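PDB 1I3S: early 35 kDa protein from Autographa californica nucleopolyhedrovirus, which blocks the host's apoptotic response to baculovirus infection by inhibiting caspases, and also suppresses the host's antiviral RNA interference. Local coordinates for residues Val55-Asn60 with Gln164-Glu169; Ser68-Gln73 with Val276-Leu281; Glu98-Ser103 with Pro156-Gly161; Thr188-Tyr193 with Asn283-Leu288. The protein carries 1 engineered substitution. All coordinates share one frame; numbering follows the deposited sequence.

Contact 1: Val55-Asn60 with Gln164-Glu169; sequences VTRKNN and QVLSFE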
loop_
_atom_site.group_PDB
_atom_site.type_symbol
_atom_site.label_atom_id
_atom_site.label_comp_id
_atom_site.label_asym_id
_atom_site.label_seq_id
_atom_site.Cartn_x
_atom_site.Cartn_y
_atom_site.Cartn_z
ATOM N N VAL A 55 -12.934 9.683 -11.175
ATOM C CA VAL A 55 -12.980 8.664 -10.130
ATOM C C VAL A 55 -14.069 7.743 -10.484
ATOM O O VAL A 55 -15.190 8.174 -10.813
ATOM C CB VAL A 55 -13.292 9.242 -8.750
ATOM C CG1 VAL A 55 -13.313 8.102 -7.728
ATOM C CG2 VAL A 55 -12.270 10.288 -8.366
ATOM N N THR A 56 -13.785 6.453 -10.412
ATOM C CA THR A 56 -14.778 5.422 -10.762
ATOM C C THR A 56 -14.704 4.301 -9.820
ATOM O O THR A 56 -13.702 4.138 -9.113
ATOM C CB THR A 56 -14.506 4.868 -12.165
ATOM O OG1 THR A 56 -14.405 5.960 -13.076
ATOM C CG2 THR A 56 -15.635 3.969 -12.626
ATOM N N ARG A 57 -15.761 3.504 -9.779
ATOM C CA ARG A 57 -15.789 2.300 -8.929
ATOM C C ARG A 57 -15.623 1.168 -9.890
ATOM O O ARG A 57 -16.014 1.279 -11.057
ATOM C CB ARG A 57 -17.122 2.213 -8.176
ATOM C CG ARG A 57 -17.394 3.430 -7.291
ATOM C CD ARG A 57 -18.729 3.326 -6.566
ATOM N NE ARG A 57 -18.763 2.123 -5.748
ATOM C CZ ARG A 57 -19.616 1.913 -4.758
ATOM N NH1 ARG A 57 -20.521 2.848 -4.454
ATOM N NH2 ARG A 57 -19.565 0.774 -4.077
ATOM N N LYS A 58 -15.019 0.074 -9.449
ATOM C CA LYS A 58 -14.805 -1.087 -10.342
ATOM C C LYS A 58 -15.211 -2.325 -9.670
ATOM O O LYS A 58 -15.352 -2.352 -8.446
ATOM C CB LYS A 58 -13.339 -1.151 -10.788
ATOM C CG LYS A 58 -13.038 -0.104 -11.867
ATOM C CD LYS A 58 -11.624 -0.167 -12.329
ATOM C CE LYS A 58 -11.437 0.612 -13.597
ATOM N NZ LYS A 58 -10.097 0.295 -14.171
ATOM N N ASN A 59 -15.399 -3.393 -10.435
ATOM C CA ASN A 59 -15.856 -4.669 -9.853
ATOM C C ASN A 59 -14.908 -5.247 -8.897
ATOM O O ASN A 59 -13.689 -5.125 -9.061
ATOM C CB ASN A 59 -16.141 -5.677 -10.965
ATOM C CG ASN A 59 -16.844 -6.918 -10.461
ATOM O OD1 ASN A 59 -16.205 -7.868 -9.923
ATOM N ND2 ASN A 59 -18.163 -6.935 -10.603
ATOM N N ASN A 60 -15.441 -5.913 -7.880
ATOM C CA ASN A 60 -14.593 -6.540 -6.856
ATOM C C ASN A 60 -13.689 -7.608 -7.373
ATOM O O ASN A 60 -12.679 -7.946 -6.719
ATOM C CB ASN A 60 -15.452 -7.086 -5.727
ATOM C CG ASN A 60 -16.037 -5.991 -4.865
ATOM O OD1 ASN A 60 -15.623 -4.817 -4.954
ATOM N ND2 ASN A 60 -16.991 -6.351 -4.014
ATOM N N GLN A 164 -16.781 -2.309 -4.647
ATOM C CA GLN A 164 -15.970 -1.640 -3.581
ATOM C C GLN A 164 -14.518 -1.557 -3.971
ATOM O O GLN A 164 -13.619 -2.128 -3.288
ATOM C CB GLN A 164 -16.101 -2.373 -2.225
ATOM C CG GLN A 164 -17.489 -2.363 -1.606
ATOM C CD GLN A 164 -18.408 -3.358 -2.277
ATOM O OE1 GLN A 164 -18.105 -4.581 -2.321
ATOM N NE2 GLN A 164 -19.529 -2.871 -2.808
ATOM N N VAL A 165 -14.258 -0.875 -5.079
ATOM C CA VAL A 165 -12.907 -0.710 -5.591
ATOM C C VAL A 165 -12.891 0.632 -6.191
ATOM O O VAL A 165 -13.691 0.909 -7.083
ATOM C CB VAL A 165 -12.565 -1.756 -6.682
ATOM C CG1 VAL A 165 -11.376 -1.271 -7.480
ATOM C CG2 VAL A 165 -12.251 -3.121 -6.058
ATOM N N LEU A 166 -12.005 1.501 -5.708
ATOM C CA LEU A 166 -11.926 2.866 -6.249
ATOM C C LEU A 166 -10.831 2.965 -7.232
ATOM O O LEU A 166 -9.758 2.391 -7.053
ATOM C CB LEU A 166 -11.766 3.898 -5.108
ATOM C CG LEU A 166 -13.039 4.134 -4.260
ATOM C CD1 LEU A 166 -12.724 4.929 -3.029
ATOM C CD2 LEU A 166 -14.098 4.854 -5.091
ATOM N N SER A 167 -11.104 3.660 -8.326
ATOM C CA SER A 167 -10.117 3.871 -9.411
ATOM C C SER A 167 -9.922 5.343 -9.620
ATOM O O SER A 167 -10.878 6.061 -9.962
ATOM C CB SER A 167 -10.614 3.235 -10.701
ATOM O OG SER A 167 -9.772 3.607 -11.776
ATOM N N PHE A 168 -8.692 5.813 -9.422
ATOM C CA PHE A 168 -8.363 7.255 -9.570
ATOM C C PHE A 168 -7.543 7.534 -10.789
ATOM O O PHE A 168 -6.365 7.124 -10.872
ATOM C CB PHE A 168 -7.606 7.758 -8.313
ATOM C CG PHE A 168 -8.341 7.532 -7.011
ATOM C CD1 PHE A 168 -9.089 8.553 -6.427
ATOM C CD2 PHE A 168 -8.308 6.284 -6.383
ATOM C CE1 PHE A 168 -9.810 8.327 -5.209
ATOM C CE2 PHE A 168 -9.000 6.049 -5.201
ATOM C CZ PHE A 168 -9.755 7.068 -4.608
ATOM N N GLU A 169 -8.135 8.219 -11.758
ATOM C CA GLU A 169 -7.432 8.602 -13.006
ATOM C C GLU A 169 -6.738 9.926 -12.751
ATOM O O GLU A 169 -7.394 10.905 -12.379
ATOM C CB GLU A 169 -8.452 8.753 -14.130
ATOM C CG GLU A 169 -7.834 8.872 -15.518
ATOM C CD GLU A 169 -8.845 9.247 -16.581
ATOM O OE1 GLU A 169 -8.430 9.776 -17.638
ATOM O OE2 GLU A 169 -10.056 9.011 -16.365
#
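The guanidinium of R57 meets the amide of Q164 at its edge: Q164 NE2 lies in the guanidinium plane, 3.9 Å from R57 NH2, with the two groups turned 79° against each other. The two donors do not bond each other; both give hydrogen bonds to the carbonyl O of F158, whose ring also makes a cation-pi contact with R57. A bend in the Q164 chain (chi2 77°) brings OE1 back to N60 ND2, 2.7 Å away. That bond is almost straight and lies in the N60 amide plane, yet its donor stands above the plane of the Q164 amide. N60 OD1 meanwhile accepts from the backbone N of Q164 at 2.8 Å, so both ends of the asparagine amide are used. On the F168 ring, V55 CG2 comes obliquely to CD1 at 4.1 Å, while F46 forms an edge-to-face pair with the same ring. These groups decorate an antiparallel ladder between strands 52-57 and 166-170 of the mixed sheet. T56 and S167 form its hydrogen-bonded pair, T56 N to S167 O at 3.0 Å and S167 N to T56 O at 2.8 Å. Just past the strand, K58 N bonds V165 O at 2.8 Å. Extended beyond CG, the K58 chain runs over S167, with CE 3.9 Å from S167 OG, and both polar ends converge on E26.

Contact 2: Ser68-Gln73 with Val276-Leu281; sequences SKPDEQ and VLYVKL. Engineered in segment 68-73: P70 (natural residue Val).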
loop_
_atom_site.group_PDB
_atom_site.type_symbol
_atom_site.label_atom_id
_atom_site.label_comp_id
_atom_site.label_asym_id
_atom_site.label_seq_id
_atom_site.Cartn_x
_atom_site.Cartn_y
_atom_site.Cartn_z
ATOM N N SER A 68 -2.954 -11.004 -6.909
ATOM C CA SER A 68 -2.235 -12.213 -7.303
ATOM C C SER A 68 -0.904 -11.942 -7.846
ATOM O O SER A 68 0.010 -12.748 -7.688
ATOM C CB SER A 68 -3.057 -12.978 -8.329
ATOM O OG SER A 68 -3.167 -12.212 -9.518
ATOM N N LYS A 69 -0.752 -10.813 -8.516
ATOM C CA LYS A 69 0.551 -10.451 -9.124
ATOM C C LYS A 69 1.702 -10.312 -8.169
ATOM O O LYS A 69 2.754 -10.956 -8.354
ATOM C CB LYS A 69 0.380 -9.184 -9.947
ATOM C CG LYS A 69 0.109 -9.440 -11.419
ATOM C CD LYS A 69 -1.002 -10.436 -11.658
ATOM C CE LYS A 69 -1.029 -10.849 -13.130
ATOM N NZ LYS A 69 -1.722 -12.159 -13.296
ATOM N N PRO A 70 1.586 -9.446 -7.152
ATOM C CA PRO A 70 2.729 -9.358 -6.240
ATOM C C PRO A 70 2.849 -10.663 -5.475
ATOM O O PRO A 70 3.996 -11.178 -5.259
ATOM C CB PRO A 70 2.358 -8.199 -5.313
ATOM C CG PRO A 70 1.433 -7.377 -6.146
ATOM C CD PRO A 70 0.595 -8.400 -6.851
ATOM N N ASP A 71 1.708 -11.229 -5.051
ATOM C CA ASP A 71 1.739 -12.522 -4.294
ATOM C C ASP A 71 2.461 -13.584 -5.068
ATOM O O ASP A 71 3.331 -14.283 -4.523
ATOM C CB ASP A 71 0.328 -13.000 -3.931
ATOM C CG ASP A 71 -0.193 -12.381 -2.614
ATOM O OD1 ASP A 71 0.593 -11.727 -1.886
ATOM O OD2 ASP A 71 -1.391 -12.559 -2.295
ATOM N N GLU A 72 2.151 -13.719 -6.350
ATOM C CA GLU A 72 2.839 -14.715 -7.190
ATOM C C GLU A 72 4.324 -14.502 -7.194
ATOM O O GLU A 72 5.107 -15.459 -7.027
ATOM C CB GLU A 72 2.298 -14.657 -8.617
ATOM C CG GLU A 72 1.039 -15.482 -8.828
ATOM C CD GLU A 72 0.423 -15.276 -10.223
ATOM O OE1 GLU A 72 1.162 -14.817 -11.138
ATOM O OE2 GLU A 72 -0.792 -15.574 -10.402
ATOM N N GLN A 73 4.750 -13.256 -7.380
ATOM C CA GLN A 73 6.204 -12.951 -7.404
ATOM C C GLN A 73 6.898 -13.357 -6.134
ATOM O O GLN A 73 7.984 -13.977 -6.170
ATOM C CB GLN A 73 6.437 -11.460 -7.651
ATOM C CG GLN A 73 6.127 -10.991 -9.053
ATOM C CD GLN A 73 6.916 -11.733 -10.099
ATOM O OE1 GLN A 73 8.165 -11.674 -10.135
ATOM N NE2 GLN A 73 6.215 -12.446 -10.955
ATOM N N VAL A 276 8.401 -3.000 -13.833
ATOM C CA VAL A 276 7.252 -3.224 -12.938
ATOM C C VAL A 276 7.744 -3.451 -11.554
ATOM O O VAL A 276 8.755 -4.158 -11.326
ATOM C CB VAL A 276 6.437 -4.455 -13.361
ATOM C CG1 VAL A 276 5.397 -4.788 -12.279
ATOM C CG2 VAL A 276 5.740 -4.186 -14.698
ATOM N N LEU A 277 7.051 -2.873 -10.589
ATOM C CA LEU A 277 7.432 -3.040 -9.177
ATOM C C LEU A 277 6.369 -3.794 -8.460
ATOM O O LEU A 277 5.157 -3.486 -8.602
ATOM C CB LEU A 277 7.612 -1.677 -8.525
ATOM C CG LEU A 277 8.034 -1.684 -7.057
ATOM C CD1 LEU A 277 9.505 -2.150 -6.930
ATOM C CD2 LEU A 277 7.866 -0.259 -6.489
ATOM N N TYR A 278 6.798 -4.801 -7.701
ATOM C CA TYR A 278 5.910 -5.648 -6.880
ATOM C C TYR A 278 6.183 -5.368 -5.430
ATOM O O TYR A 278 7.315 -5.479 -4.976
ATOM C CB TYR A 278 6.173 -7.123 -7.171
ATOM C CG TYR A 278 5.978 -7.508 -8.618
ATOM C CD1 TYR A 278 7.038 -7.443 -9.526
ATOM C CD2 TYR A 278 4.732 -7.906 -9.088
ATOM C CE1 TYR A 278 6.868 -7.760 -10.868
ATOM C CE2 TYR A 278 4.542 -8.223 -10.428
ATOM C CZ TYR A 278 5.624 -8.144 -11.316
ATOM O OH TYR A 278 5.452 -8.417 -12.656
ATOM N N VAL A 279 5.182 -4.994 -4.652
ATOM C CA VAL A 279 5.460 -4.729 -3.232
ATOM C C VAL A 279 4.648 -5.620 -2.344
ATOM O O VAL A 279 3.447 -5.831 -2.598
ATOM C CB VAL A 279 5.157 -3.249 -2.857
ATOM C CG1 VAL A 279 5.659 -2.950 -1.469
ATOM C CG2 VAL A 279 5.787 -2.312 -3.839
ATOM N N LYS A 280 5.285 -6.166 -1.304
ATOM C CA LYS A 280 4.593 -7.021 -0.307
ATOM C C LYS A 280 5.107 -6.755 1.071
ATOM O O LYS A 280 6.284 -6.987 1.386
ATOM C CB LYS A 280 4.752 -8.511 -0.617
ATOM C CG LYS A 280 4.056 -9.397 0.448
ATOM C CD LYS A 280 3.977 -10.869 0.016
ATOM C CE LYS A 280 3.088 -11.702 0.916
ATOM N NZ LYS A 280 2.938 -13.112 0.423
ATOM N N LEU A 281 4.232 -6.250 1.918
ATOM C CA LEU A 281 4.566 -5.932 3.328
ATOM C C LEU A 281 3.365 -6.493 4.043
ATOM O O LEU A 281 2.434 -5.767 4.472
ATOM C CB LEU A 281 4.684 -4.407 3.520
ATOM C CG LEU A 281 5.641 -3.605 2.610
ATOM C CD1 LEU A 281 5.451 -2.094 2.785
ATOM C CD2 LEU A 281 7.069 -4.012 2.917
#
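Q73 lays its aliphatic stem over the ring of Y278 where helix 61-75 crosses strand 276-282 nearly at a right angle; the axes of the two segments are inclined at 80° and pass 7.5 Å apart. This is helix-on-sheet packing: the strand is hydrogen-bonded between 191-200 and 259-271 in the mixed sheet, and the helix rests on one side of it. In the p35 family this helix leads towards the reactive-site loop that caspases cleave.

The heart of the contact is a CH-pi interaction. Q73 CG sits 3.3 Å from the centroid of the Y278 ring, almost exactly on the ring normal. A bend at chi2 (-57°) then carries the Q73 amide outward over the phenol end of the ring, its plane tilted 28° to it, with CD 4.0 Å from Y278 CZ. The amide oxygen goes on to K238 NZ. The ring's opposite face is covered from its own strand by V276 CG1, displaced towards the rim, so the ring has an aliphatic carbon on each face.

Beside the base of the Y278 side chain the engineered P70 touches the strand, CB to Y278 CB at 4.4 Å and to V279 O at 3.8 Å. Its ring nitrogen has no N-H to give to the preceding turn, and the helix is kinked there.

Farther along the strand, K280 is fully extended and crosses D71 at about a right angle. D71 OD1 forms a long salt bridge with K280 NZ, 3.6 Å, while D71 OD2 is paired with K67 NZ.

Contact 3: Glu98-Ser103 with Pro156-Gly161; sequences EHYSVS and PGFENG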
loop_
_atom_site.group_PDB
_atom_site.type_symbol
_atom_site.label_atom_id
_atom_site.label_comp_id
_atom_site.label_asym_id
_atom_site.label_seq_id
_atom_site.Cartn_x
_atom_site.Cartn_y
_atom_site.Cartn_z
ATOM N N GLU A 98 -23.394 8.172 -5.070
ATOM C CA GLU A 98 -24.431 7.986 -4.042
ATOM C C GLU A 98 -23.809 7.564 -2.760
ATOM O O GLU A 98 -24.404 7.777 -1.671
ATOM C CB GLU A 98 -25.480 6.942 -4.502
ATOM N N HIS A 99 -22.605 6.999 -2.826
ATOM C CA HIS A 99 -21.968 6.510 -1.600
ATOM C C HIS A 99 -20.565 6.897 -1.308
ATOM O O HIS A 99 -19.954 6.359 -0.369
ATOM C CB HIS A 99 -22.073 4.997 -1.553
ATOM C CG HIS A 99 -23.436 4.485 -1.881
ATOM N ND1 HIS A 99 -23.760 3.976 -3.122
ATOM C CD2 HIS A 99 -24.570 4.433 -1.141
ATOM C CE1 HIS A 99 -25.035 3.628 -3.129
ATOM N NE2 HIS A 99 -25.549 3.895 -1.939
ATOM N N TYR A 100 -19.981 7.797 -2.078
ATOM C CA TYR A 100 -18.601 8.202 -1.760
ATOM C C TYR A 100 -18.488 9.585 -2.200
ATOM O O TYR A 100 -19.333 10.062 -2.988
ATOM C CB TYR A 100 -17.560 7.278 -2.430
ATOM C CG TYR A 100 -17.365 7.429 -3.921
ATOM C CD1 TYR A 100 -16.779 8.580 -4.459
ATOM C CD2 TYR A 100 -17.765 6.424 -4.801
ATOM C CE1 TYR A 100 -16.605 8.729 -5.827
ATOM C CE2 TYR A 100 -17.590 6.562 -6.186
ATOM C CZ TYR A 100 -17.015 7.720 -6.694
ATOM O OH TYR A 100 -16.889 7.891 -8.063
ATOM N N SER A 101 -17.474 10.277 -1.715
ATOM C CA SER A 101 -17.286 11.682 -2.059
ATOM C C SER A 101 -15.806 11.916 -2.008
ATOM O O SER A 101 -15.135 11.588 -0.986
ATOM C CB SER A 101 -18.038 12.527 -1.027
ATOM O OG SER A 101 -17.957 13.902 -1.319
ATOM N N VAL A 102 -15.251 12.482 -3.074
ATOM C CA VAL A 102 -13.788 12.683 -3.140
ATOM C C VAL A 102 -13.358 14.032 -3.559
ATOM O O VAL A 102 -13.999 14.666 -4.407
ATOM C CB VAL A 102 -13.142 11.657 -4.123
ATOM C CG1 VAL A 102 -11.670 11.990 -4.344
ATOM C CG2 VAL A 102 -13.292 10.260 -3.591
ATOM N N SER A 103 -12.264 14.510 -2.984
ATOM C CA SER A 103 -11.743 15.822 -3.395
ATOM C C SER A 103 -10.268 15.770 -3.475
ATOM O O SER A 103 -9.582 15.159 -2.616
ATOM C CB SER A 103 -12.191 16.931 -2.439
ATOM O OG SER A 103 -11.437 16.947 -1.244
ATOM N N PRO A 156 -22.423 5.193 4.034
ATOM C CA PRO A 156 -23.172 3.954 4.239
ATOM C C PRO A 156 -23.890 3.530 3.012
ATOM O O PRO A 156 -24.678 4.300 2.426
ATOM C CB PRO A 156 -24.133 4.318 5.371
ATOM C CG PRO A 156 -23.334 5.315 6.176
ATOM C CD PRO A 156 -22.739 6.177 5.089
ATOM N N GLY A 157 -23.652 2.295 2.601
ATOM C CA GLY A 157 -24.304 1.787 1.412
ATOM C C GLY A 157 -23.258 1.501 0.368
ATOM O O GLY A 157 -23.541 0.840 -0.654
ATOM N N PHE A 158 -22.042 1.980 0.633
ATOM C CA PHE A 158 -20.895 1.802 -0.292
ATOM C C PHE A 158 -20.577 0.360 -0.457
ATOM O O PHE A 158 -20.128 -0.066 -1.542
ATOM C CB PHE A 158 -19.659 2.554 0.232
ATOM C CG PHE A 158 -18.486 2.540 -0.720
ATOM C CD1 PHE A 158 -18.390 3.474 -1.745
ATOM C CD2 PHE A 158 -17.498 1.554 -0.620
ATOM C CE1 PHE A 158 -17.339 3.431 -2.654
ATOM C CE2 PHE A 158 -16.439 1.503 -1.531
ATOM C CZ PHE A 158 -16.367 2.447 -2.547
ATOM N N GLU A 159 -20.817 -0.420 0.598
ATOM C CA GLU A 159 -20.535 -1.900 0.607
ATOM C C GLU A 159 -21.643 -2.696 -0.012
ATOM O O GLU A 159 -21.583 -3.944 -0.080
ATOM C CB GLU A 159 -20.283 -2.392 2.046
ATOM C CG GLU A 159 -21.546 -2.701 2.901
ATOM C CD GLU A 159 -22.281 -1.479 3.520
ATOM O OE1 GLU A 159 -23.179 -1.720 4.370
ATOM O OE2 GLU A 159 -21.994 -0.305 3.178
ATOM N N ASN A 160 -22.677 -2.003 -0.474
ATOM C CA ASN A 160 -23.810 -2.676 -1.119
ATOM C C ASN A 160 -23.500 -2.750 -2.568
ATOM O O ASN A 160 -23.273 -1.713 -3.222
ATOM C CB ASN A 160 -25.108 -1.893 -0.850
ATOM C CG ASN A 160 -25.686 -2.152 0.577
ATOM O OD1 ASN A 160 -26.333 -1.251 1.191
ATOM N ND2 ASN A 160 -25.478 -3.372 1.101
ATOM N N GLY A 161 -23.454 -3.972 -3.090
ATOM C CA GLY A 161 -23.131 -4.196 -4.489
ATOM C C GLY A 161 -21.776 -4.882 -4.581
ATOM O O GLY A 161 -21.240 -5.318 -3.537
#
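H99 sets its imidazole against the backbone of G157, with the carbonyl O of G157 over the centre of the ring and 3.7 Å above its plane. The opposite face is covered by CB of the neighbouring E98, nearer the rim. P156 O meets the ring differently, at the edge, 3.6 Å from H99 CD2. G157 has a positive phi and no side chain, and its backbone lies against the same face as its carbonyl O, with C 3.5 Å from H99 CD2.

G157 also begins a type I beta turn, closed by N160 N to G157 O at 3.0 Å. E159 folds back over this turn, and its OE2 accepts from G157 N at 3.1 Å, on the syn side but tilted out of the carboxylate plane. The contact joins the start of strand 100-106, in a four-stranded antiparallel sheet, to the loop that leaves its neighbour, strand 148-154.

F158 supplies the hydrophobic half. Its CG is anti to the backbone N (chi1 -174°), which places the ring alongside the chain at H99 and brings CD1 to 3.6 Å from H99 O. The adjacent ring atom, F158 CE1, lies 3.7 Å from Y100 CD2, and the tyrosine carbon is in the plane of the phenylalanine ring. M34 also touches F158, and the Y100 hydroxyl makes a weak hydrogen bond to V55 O.

Contact 4: Thr188-Tyr193 with Asn283-Leu288; sequences TGLYEY and NVTSAL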
loop_
_atom_site.group_PDB
_atom_site.type_symbol
_atom_site.label_atom_id
_atom_site.label_comp_id
_atom_site.label_asym_id
_atom_site.label_seq_id
_atom_site.Cartn_x
_atom_site.Cartn_y
_atom_site.Cartn_z
ATOM N N THR A 188 2.397 4.500 19.893
ATOM C CA THR A 188 3.496 3.512 19.999
ATOM C C THR A 188 4.668 3.699 19.113
ATOM O O THR A 188 5.773 3.189 19.438
ATOM C CB THR A 188 2.992 2.083 19.773
ATOM O OG1 THR A 188 2.886 1.844 18.365
ATOM C CG2 THR A 188 1.628 1.882 20.446
ATOM N N GLY A 189 4.479 4.399 17.996
ATOM C CA GLY A 189 5.574 4.627 17.057
ATOM C C GLY A 189 5.846 3.409 16.182
ATOM O O GLY A 189 6.863 3.330 15.430
ATOM N N LEU A 190 4.935 2.447 16.273
ATOM C CA LEU A 190 5.039 1.190 15.524
ATOM C C LEU A 190 3.838 0.980 14.655
ATOM O O LEU A 190 2.659 1.082 15.115
ATOM C CB LEU A 190 5.200 0.041 16.514
ATOM C CG LEU A 190 6.527 0.054 17.276
ATOM C CD1 LEU A 190 6.427 -0.835 18.486
ATOM C CD2 LEU A 190 7.657 -0.405 16.353
ATOM N N TYR A 191 4.088 0.664 13.388
ATOM C CA TYR A 191 2.976 0.461 12.444
ATOM C C TYR A 191 2.964 -0.884 11.831
ATOM O O TYR A 191 4.007 -1.360 11.345
ATOM C CB TYR A 191 3.038 1.537 11.353
ATOM C CG TYR A 191 3.252 2.924 11.912
ATOM C CD1 TYR A 191 4.544 3.424 12.109
ATOM C CD2 TYR A 191 2.163 3.696 12.347
ATOM C CE1 TYR A 191 4.754 4.653 12.732
ATOM C CE2 TYR A 191 2.359 4.934 12.980
ATOM C CZ TYR A 191 3.656 5.408 13.173
ATOM O OH TYR A 191 3.861 6.622 13.822
ATOM N N GLU A 192 1.815 -1.556 11.857
ATOM C CA GLU A 192 1.753 -2.878 11.209
ATOM C C GLU A 192 1.224 -2.655 9.829
ATOM O O GLU A 192 0.176 -2.002 9.643
ATOM C CB GLU A 192 0.872 -3.910 11.959
ATOM C CG GLU A 192 0.935 -5.290 11.212
ATOM C CD GLU A 192 0.255 -6.493 11.899
ATOM O OE1 GLU A 192 0.739 -6.927 12.970
ATOM O OE2 GLU A 192 -0.754 -7.022 11.349
ATOM N N TYR A 193 1.954 -3.161 8.838
ATOM C CA TYR A 193 1.551 -3.036 7.423
ATOM C C TYR A 193 0.960 -4.315 6.942
ATOM O O TYR A 193 1.256 -5.406 7.468
ATOM C CB TYR A 193 2.752 -2.734 6.511
ATOM C CG TYR A 193 3.388 -1.391 6.676
ATOM C CD1 TYR A 193 4.296 -1.145 7.703
ATOM C CD2 TYR A 193 3.108 -0.367 5.789
ATOM C CE1 TYR A 193 4.913 0.094 7.844
ATOM C CE2 TYR A 193 3.719 0.878 5.917
ATOM C CZ TYR A 193 4.615 1.103 6.950
ATOM O OH TYR A 193 5.152 2.361 7.114
ATOM N N ASN A 283 1.790 -8.211 7.085
ATOM C CA ASN A 283 1.921 -8.421 8.549
ATOM C C ASN A 283 3.278 -8.212 9.029
ATOM O O ASN A 283 3.836 -9.097 9.697
ATOM C CB ASN A 283 1.542 -9.839 8.966
ATOM C CG ASN A 283 0.103 -10.178 8.686
ATOM O OD1 ASN A 283 -0.848 -9.433 9.070
ATOM N ND2 ASN A 283 -0.097 -11.310 8.023
ATOM N N VAL A 284 3.871 -7.079 8.695
ATOM C CA VAL A 284 5.229 -6.764 9.159
ATOM C C VAL A 284 5.056 -5.526 9.941
ATOM O O VAL A 284 4.090 -4.765 9.711
ATOM C CB VAL A 284 6.171 -6.483 7.988
ATOM C CG1 VAL A 284 6.543 -7.775 7.283
ATOM C CG2 VAL A 284 5.488 -5.521 7.023
ATOM N N THR A 285 5.956 -5.269 10.882
ATOM C CA THR A 285 5.849 -4.055 11.711
ATOM C C THR A 285 7.038 -3.209 11.422
ATOM O O THR A 285 8.069 -3.715 10.941
ATOM C CB THR A 285 5.772 -4.442 13.199
ATOM O OG1 THR A 285 4.627 -5.283 13.399
ATOM C CG2 THR A 285 5.640 -3.213 14.096
ATOM N N SER A 286 6.930 -1.908 11.655
ATOM C CA SER A 286 8.077 -0.998 11.385
ATOM C C SER A 286 7.905 0.318 12.094
ATOM O O SER A 286 6.764 0.704 12.472
ATOM C CB SER A 286 8.203 -0.777 9.873
ATOM O OG SER A 286 9.240 0.128 9.555
ATOM N N ALA A 287 9.000 1.027 12.332
ATOM C CA ALA A 287 8.863 2.351 13.004
ATOM C C ALA A 287 8.795 3.416 11.974
ATOM O O ALA A 287 8.632 4.598 12.311
ATOM C CB ALA A 287 10.036 2.623 13.953
ATOM N N LEU A 288 8.959 3.023 10.714
ATOM C CA LEU A 288 8.886 3.938 9.569
ATOM C C LEU A 288 7.453 4.170 9.187
ATOM O O LEU A 288 6.665 3.212 9.056
ATOM C CB LEU A 288 9.595 3.330 8.364
ATOM C CG LEU A 288 11.061 3.622 8.043
ATOM C CD1 LEU A 288 11.448 2.894 6.751
ATOM C CD2 LEU A 288 11.273 5.137 7.890
#
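Y193 spans the close-packed side of this antiparallel pair: its ring passes S286, with CE1 4.0 Å from S286 CB, and its hydroxyl donates to L288 O at 2.6 Å. The donor stands above that carbonyl's plane, although L288 O lies in the plane of the tyrosine ring. Chi1 of -68° sends the Y193 ring along the partner strand, while CB stays 3.9 Å from V284 CG2. Y191 lies on the same face and has A287 O at its ring edge. Between the backbones, Y191 N to S286 O and Y193 N to V284 O are both 2.8 Å and nearly straight. At its N283 end the ladder has a G1 beta bulge, where N283 and V284 both give Y193 O weak bonds.

The face carrying E192 and T285 is looser and more open to solvent. Just before the strand, L190 CB lies 4.1 Å from T285 CG2, and the extended E192 runs its CG past V284 O at 3.5 Å.

Around the packed face, H183 stacks on Y193 and S286 OG bonds to S215 OG. L288 rests on E211 and S215 of helix 206-215. Strand 284-286 pairs with strand 191-200 and, through T285 and I217, with the chain just after that helix.

In the fold
Contacts 1, 2 and 4 all reach the same mixed sheet at separate places. Contacts 1 and 3 are closest, with centres 11 Å apart, and touch through the R57-F158-Q164 cluster and where R57 CG lies 3.3 Å from Y100 CE2. Helix 61-75 follows strand 52-57 in the chain after a short turn, linking contact 1 to contact 2, whose centres are 20 Å apart. Contacts 2 and 4 share consecutive strands and touch where L281 O meets Y193 CB at 3.7 Å. Contacts 1 and 4, about 28 Å apart between centres, lie on opposite sides of the chain's centre. The dithiothreitol pocket includes A182, flanked in sequence by F181, which touches V279, and H183, stacked on Y193.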